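Local coordinates for protein putative transcriptional regulator (Clostridium difficile, PDB 3QI7) that is of unknown function but has a periplasmic-binding-protein-like fold and may bind a small ligand such as a sugar, possibly as a lipoprotein or transcriptional regulator, at residues 157-162 with 228-233; 146-151 with 178-183. One frame throughout, in Å; residues are numbered along the deposited sequence. Where two conformers were deposited one is given.

Contact 1: residues 157-162 with 228-233; sequences KAFIHY and NVFGVN
The ring of Y162 takes V229 at its edge: CG1 of V229 lies near the ring plane, 3.6 Å from CE2 of Y162. The first torsion of Y162 sets CG opposite the carbonyl carbon, bringing the CE2 edge of the ring against V229; the two side chains run at a slant to each other, and the tyrosine OH goes on to hydrogen-bond D215. On the face of the sheet that carries F159, H161, N228 and F230, the flat groups run side by side and point the same way. The F159 ring and the N228 amide are turned 48° apart, with ND2 of N228 3.3 Å from CE2 of F159 in an oblique approach; OD1 of that amide is held by the backbone N of A252. Further along, CZ of F159 rests on CB of F230 at 3.7 Å. H161 brings CD2 to the edge of the F230 ring, the two planes inclined at 45°. V232 then crosses H161 at about a right angle, its CG1 near CE1.

Between the two layers of side chains the backbones pair as parallel strands, F159 level with N228 and I160 with V229. N228 and F230 do the bonding on one strand: N228 N gives to A158 O, and N228 O takes I160 N at 2.8 Å in a nearly straight bond (174° at the hydrogen). F230 N gives to I160 O, and F230 O receives Y162 N at 3.0 Å. Y162 O is buried without a polar partner, with CG1 of V232 3.3 Å away.

Strand 159-164 is the middle of a three-stranded parallel sheet, with 191-196 on its other edge. Helices 140-153 and 171-186 pack on the face of F159 and H161, the first also over N228 and F230, while helix 203-223 lies against Y162 on the reverse.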
loop_
_atom_site.group_PDB
_atom_site.type_symbol
_atom_site.label_atom_id
_atom_site.label_comp_id
_atom_site.label_asym_id
_atom_site.label_seq_id
_atom_site.Cartn_x
_atom_site.Cartn_y
_atom_site.Cartn_z
ATOM N N LYS A 157 1.978 22.670 -13.690
ATOM C CA LYS A 157 1.300 23.959 -13.781
ATOM C C LYS A 157 -0.215 23.811 -13.653
ATOM O O LYS A 157 -0.933 24.817 -13.576
ATOM C CB LYS A 157 1.694 24.683 -15.067
ATOM C CG LYS A 157 3.155 25.106 -15.098
ATOM C CD LYS A 157 3.550 25.846 -13.832
ATOM C CE LYS A 157 4.775 26.745 -14.063
ATOM N NZ LYS A 157 5.490 27.056 -12.781
ATOM N N ALA A 158 -0.697 22.560 -13.637
ATOM C CA ALA A 158 -2.095 22.234 -13.282
ATOM C C ALA A 158 -2.084 20.784 -12.775
ATOM O O ALA A 158 -1.148 20.030 -13.065
ATOM C CB ALA A 158 -3.056 22.396 -14.508
ATOM N N PHE A 159 -3.103 20.412 -12.004
ATOM C CA PHE A 159 -3.331 19.043 -11.564
ATOM C C PHE A 159 -4.712 18.620 -12.063
ATOM O O PHE A 159 -5.722 19.228 -11.670
ATOM C CB PHE A 159 -3.297 18.977 -10.040
ATOM C CG PHE A 159 -3.350 17.588 -9.456
ATOM C CD1 PHE A 159 -4.529 16.809 -9.495
ATOM C CD2 PHE A 159 -2.241 17.078 -8.763
ATOM C CE1 PHE A 159 -4.544 15.573 -8.905
ATOM C CE2 PHE A 159 -2.270 15.808 -8.208
ATOM C CZ PHE A 159 -3.419 15.082 -8.262
ATOM N N ILE A 160 -4.756 17.607 -12.930
ATOM C CA ILE A 160 -6.038 17.081 -13.463
ATOM C C ILE A 160 -6.401 15.805 -12.667
ATOM O O ILE A 160 -5.594 14.889 -12.596
ATOM C CB ILE A 160 -5.975 16.792 -14.995
ATOM C CG1 ILE A 160 -5.164 17.858 -15.748
ATOM C CG2 ILE A 160 -7.407 16.716 -15.605
ATOM C CD1 ILE A 160 -5.637 19.348 -15.627
ATOM N N HIS A 161 -7.581 15.789 -12.019
ATOM C CA HIS A 161 -8.092 14.640 -11.253
ATOM C C HIS A 161 -9.278 13.998 -11.959
ATOM O O HIS A 161 -10.258 14.701 -12.265
ATOM C CB HIS A 161 -8.558 15.139 -9.883
ATOM C CG HIS A 161 -8.989 14.053 -8.945
ATOM N ND1 HIS A 161 -10.243 13.462 -9.008
ATOM C CD2 HIS A 161 -8.359 13.494 -7.885
ATOM C CE1 HIS A 161 -10.341 12.566 -8.038
ATOM N NE2 HIS A 161 -9.211 12.562 -7.347
ATOM N N TYR A 162 -9.158 12.694 -12.256
ATOM C CA TYR A 162 -10.171 11.927 -13.003
ATOM C C TYR A 162 -10.746 10.822 -12.096
ATOM O O TYR A 162 -10.004 10.036 -11.527
ATOM C CB TYR A 162 -9.545 11.267 -14.251
ATOM C CG TYR A 162 -9.186 12.199 -15.370
ATOM C CD1 TYR A 162 -10.159 12.780 -16.138
ATOM C CD2 TYR A 162 -7.850 12.461 -15.690
ATOM C CE1 TYR A 162 -9.831 13.644 -17.166
ATOM C CE2 TYR A 162 -7.513 13.306 -16.712
ATOM C CZ TYR A 162 -8.513 13.902 -17.463
ATOM O OH TYR A 162 -8.169 14.746 -18.492
ATOM N N ASN A 228 0.247 17.709 -14.167
ATOM C CA ASN A 228 0.140 16.369 -13.589
ATOM C C ASN A 228 -1.228 15.775 -13.839
ATOM O O ASN A 228 -2.255 16.427 -13.590
ATOM C CB ASN A 228 0.397 16.367 -12.081
ATOM C CG ASN A 228 0.479 14.956 -11.510
ATOM O OD1 ASN A 228 1.414 14.243 -11.820
ATOM N ND2 ASN A 228 -0.536 14.530 -10.741
ATOM N N VAL A 229 -1.258 14.517 -14.293
ATOM C CA VAL A 229 -2.534 13.851 -14.528
ATOM C C VAL A 229 -2.656 12.675 -13.547
ATOM O O VAL A 229 -1.726 11.877 -13.367
ATOM C CB VAL A 229 -2.677 13.391 -15.995
ATOM C CG1 VAL A 229 -3.996 12.561 -16.210
ATOM C CG2 VAL A 229 -2.607 14.582 -16.960
ATOM N N PHE A 230 -3.816 12.563 -12.913
ATOM C CA PHE A 230 -4.023 11.540 -11.907
ATOM C C PHE A 230 -5.370 10.888 -12.056
ATOM O O PHE A 230 -6.372 11.591 -12.205
ATOM C CB PHE A 230 -3.973 12.194 -10.539
ATOM C CG PHE A 230 -4.222 11.246 -9.390
ATOM C CD1 PHE A 230 -3.252 10.324 -9.013
ATOM C CD2 PHE A 230 -5.396 11.304 -8.665
ATOM C CE1 PHE A 230 -3.437 9.479 -7.924
ATOM C CE2 PHE A 230 -5.604 10.430 -7.600
ATOM C CZ PHE A 230 -4.621 9.515 -7.232
ATOM N N GLY A 231 -5.395 9.558 -11.932
ATOM C CA GLY A 231 -6.650 8.785 -11.913
ATOM C C GLY A 231 -6.733 7.878 -10.696
ATOM O O GLY A 231 -5.754 7.730 -9.919
ATOM N N VAL A 232 -7.892 7.243 -10.531
ATOM C CA VAL A 232 -8.231 6.632 -9.246
ATOM C C VAL A 232 -8.295 5.113 -9.252
ATOM O O VAL A 232 -8.555 4.521 -8.208
ATOM C CB VAL A 232 -9.508 7.268 -8.620
ATOM C CG1 VAL A 232 -9.377 8.794 -8.505
ATOM C CG2 VAL A 232 -10.776 6.876 -9.405
ATOM N N ASN A 233 -7.986 4.488 -10.400
ATOM C CA ASN A 233 -7.860 3.026 -10.491
ATOM C C ASN A 233 -6.842 2.611 -11.581
ATOM O O ASN A 233 -6.357 3.448 -12.376
ATOM C CB ASN A 233 -9.235 2.355 -10.725
ATOM C CG ASN A 233 -9.960 2.919 -11.943
ATOM O OD1 ASN A 233 -9.416 2.917 -13.058
ATOM N ND2 ASN A 233 -11.182 3.437 -11.735
#

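Contact 2: residues 146-151 with 178-183; sequences VLAERS and EMIKET
A148 and T183 meet where the two helices come together, CB of the alanine 3.6 Å from CG2 of the threonine. The threonine's torsion (chi1 -58°) divides its two branches between different tasks. CG2, anti to the backbone N, faces the alanine, whereas OG1 bends back to M179 O, one turn earlier, in a 2.9 Å hydrogen bond. M179 O therefore accepts from both T183 N and T183 OG1, one from each face of its carbonyl plane, and the methyl is the part of the threonine offered to helix 140-153. S151 makes the same side-chain bond on its own helix, its OG giving to L147 O at 2.8 Å.

E149 adds its CG, 4.1 Å from CG2 of T183; the extended chain passes the threonine at about a right angle and carries OE2 to a salt bridge with K145. L147 and I180 cross aslant: CD2 of L147 lies 4.0 Å from CD1 of I180. No hydrogen bond crosses between 146-151 and 178-183.

The axes of the two segments come within 8.6 Å at 42°, with A148 and I180 at the nearest backbone approach. L147 and I180 both also rest on F159. Helix 171-186 forms the beta-alpha-beta crossover from strand 159-164 to its parallel neighbour 191-196, with helix 140-153 beside it on the same face, consistent with an alpha/beta domain of the periplasmic-binding-protein type.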
loop_
_atom_site.group_PDB
_atom_site.type_symbol
_atom_site.label_atom_id
_atom_site.label_comp_id
_atom_site.label_asym_id
_atom_site.label_seq_id
_atom_site.Cartn_x
_atom_site.Cartn_y
_atom_site.Cartn_z
ATOM N N VAL A 146 0.356 15.040 -0.006
ATOM C CA VAL A 146 1.711 14.724 -0.464
ATOM C C VAL A 146 1.749 14.588 -1.985
ATOM O O VAL A 146 2.694 15.028 -2.641
ATOM C CB VAL A 146 2.271 13.450 0.246
ATOM C CG1 VAL A 146 3.601 12.982 -0.396
ATOM C CG2 VAL A 146 2.422 13.678 1.811
ATOM N N LEU A 147 0.701 14.026 -2.550
ATOM C CA LEU A 147 0.591 13.911 -4.028
ATOM C C LEU A 147 0.527 15.314 -4.691
ATOM O O LEU A 147 1.139 15.560 -5.735
ATOM C CB LEU A 147 -0.615 13.071 -4.390
ATOM C CG LEU A 147 -1.027 12.981 -5.864
ATOM C CD1 LEU A 147 0.103 12.424 -6.748
ATOM C CD2 LEU A 147 -2.316 12.119 -5.954
ATOM N N ALA A 148 -0.225 16.230 -4.096
ATOM C CA ALA A 148 -0.279 17.629 -4.582
ATOM C C ALA A 148 1.108 18.276 -4.510
ATOM O O ALA A 148 1.578 18.905 -5.478
ATOM C CB ALA A 148 -1.308 18.433 -3.745
ATOM N N GLU A 149 1.787 18.115 -3.381
ATOM C CA GLU A 149 3.131 18.705 -3.204
ATOM C C GLU A 149 4.139 18.112 -4.188
ATOM O O GLU A 149 4.861 18.858 -4.868
ATOM C CB GLU A 149 3.611 18.542 -1.767
ATOM C CG GLU A 149 2.751 19.315 -0.775
ATOM C CD GLU A 149 3.173 19.072 0.658
ATOM O OE1 GLU A 149 4.130 18.318 0.851
ATOM O OE2 GLU A 149 2.536 19.634 1.589
ATOM N N ARG A 150 4.139 16.786 -4.323
ATOM C CA ARG A 150 5.113 16.116 -5.195
ATOM C C ARG A 150 4.877 16.465 -6.653
ATOM O O ARG A 150 5.846 16.600 -7.425
ATOM C CB ARG A 150 5.142 14.585 -4.954
ATOM C CG ARG A 150 5.844 14.216 -3.644
ATOM C CD ARG A 150 5.853 12.693 -3.282
ATOM N NE ARG A 150 6.397 12.525 -1.930
ATOM C CZ ARG A 150 6.514 11.382 -1.268
ATOM N NH1 ARG A 150 6.191 10.212 -1.821
ATOM N NH2 ARG A 150 6.980 11.414 -0.033
ATOM N N SER A 151 3.603 16.626 -7.039
ATOM C CA SER A 151 3.233 17.193 -8.336
ATOM C C SER A 151 3.842 18.602 -8.584
ATOM O O SER A 151 4.461 18.860 -9.648
ATOM C CB SER A 151 1.680 17.264 -8.460
ATOM O OG SER A 151 1.119 15.959 -8.463
ATOM N N GLU A 178 -10.563 15.824 -1.720
ATOM C CA GLU A 178 -10.728 17.040 -0.927
ATOM C C GLU A 178 -9.376 17.639 -0.470
ATOM O O GLU A 178 -9.167 18.862 -0.543
ATOM C CB GLU A 178 -11.671 16.787 0.284
ATOM C CG GLU A 178 -11.672 17.853 1.412
ATOM C CD GLU A 178 -12.734 17.599 2.524
ATOM O OE1 GLU A 178 -12.728 16.510 3.139
ATOM O OE2 GLU A 178 -13.577 18.494 2.789
HETATM N N MSE A 179 -8.481 16.795 0.021
HETATM C CA MSE A 179 -7.191 17.262 0.448
HETATM C C MSE A 179 -6.281 17.611 -0.741
HETATM O O MSE A 179 -5.502 18.547 -0.629
HETATM C CB MSE A 179 -6.516 16.274 1.410
HETATM C CG MSE A 179 -5.255 16.830 2.021
HETATM SE SE MSE A 179 -5.547 18.517 3.000
HETATM C CE MSE A 179 -6.621 17.800 4.459
ATOM N N ILE A 180 -6.394 16.930 -1.887
ATOM C CA ILE A 180 -5.623 17.386 -3.056
ATOM C C ILE A 180 -6.043 18.805 -3.426
ATOM O O ILE A 180 -5.188 19.654 -3.693
ATOM C CB ILE A 180 -5.782 16.480 -4.292
ATOM C CG1 ILE A 180 -5.146 15.134 -4.035
ATOM C CG2 ILE A 180 -5.121 17.099 -5.548
ATOM C CD1 ILE A 180 -5.648 14.021 -4.990
ATOM N N LYS A 181 -7.358 19.060 -3.425
ATOM C CA LYS A 181 -7.908 20.362 -3.838
ATOM C C LYS A 181 -7.469 21.488 -2.919
ATOM O O LYS A 181 -7.094 22.569 -3.381
ATOM C CB LYS A 181 -9.451 20.315 -3.876
ATOM C CG LYS A 181 -10.117 21.511 -4.506
ATOM C CD LYS A 181 -11.656 21.335 -4.554
ATOM C CE LYS A 181 -12.322 22.494 -5.288
ATOM N NZ LYS A 181 -13.821 22.357 -5.336
ATOM N N GLU A 182 -7.519 21.222 -1.624
ATOM C CA GLU A 182 -7.167 22.202 -0.595
ATOM C C GLU A 182 -5.675 22.478 -0.663
ATOM O O GLU A 182 -5.225 23.653 -0.677
ATOM C CB GLU A 182 -7.578 21.632 0.764
ATOM C CG GLU A 182 -7.287 22.440 1.999
ATOM C CD GLU A 182 -7.757 21.682 3.252
ATOM O OE1 GLU A 182 -8.905 21.171 3.230
ATOM O OE2 GLU A 182 -6.974 21.563 4.231
ATOM N N THR A 183 -4.901 21.406 -0.752
ATOM C CA THR A 183 -3.462 21.555 -0.841
ATOM C C THR A 183 -3.068 22.345 -2.095
ATOM O O THR A 183 -2.270 23.299 -1.994
ATOM C CB THR A 183 -2.703 20.216 -0.750
ATOM O OG1 THR A 183 -3.023 19.543 0.482
ATOM C CG2 THR A 183 -1.167 20.473 -0.788
#

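Both contacts are buried and belong to the same alpha/beta layers: contact 1 joins two strands of the parallel sheet, and contact 2 lies in the helix layer over the F159 face of that sheet. Their chemistry differs accordingly. Residues 157-162 and 228-233 are held by backbone hydrogen bonds, with aromatic and amide groups packed about them, while 146-151 and 178-183 meet chiefly through aliphatic groups and have a partly exposed margin at E149. The layers touch directly: CE1 of F230 lies 3.5 Å from CD2 of L147, CE1 of F159 is 3.7 Å from CG2 of I180, and S151 packs against both F159 and N228.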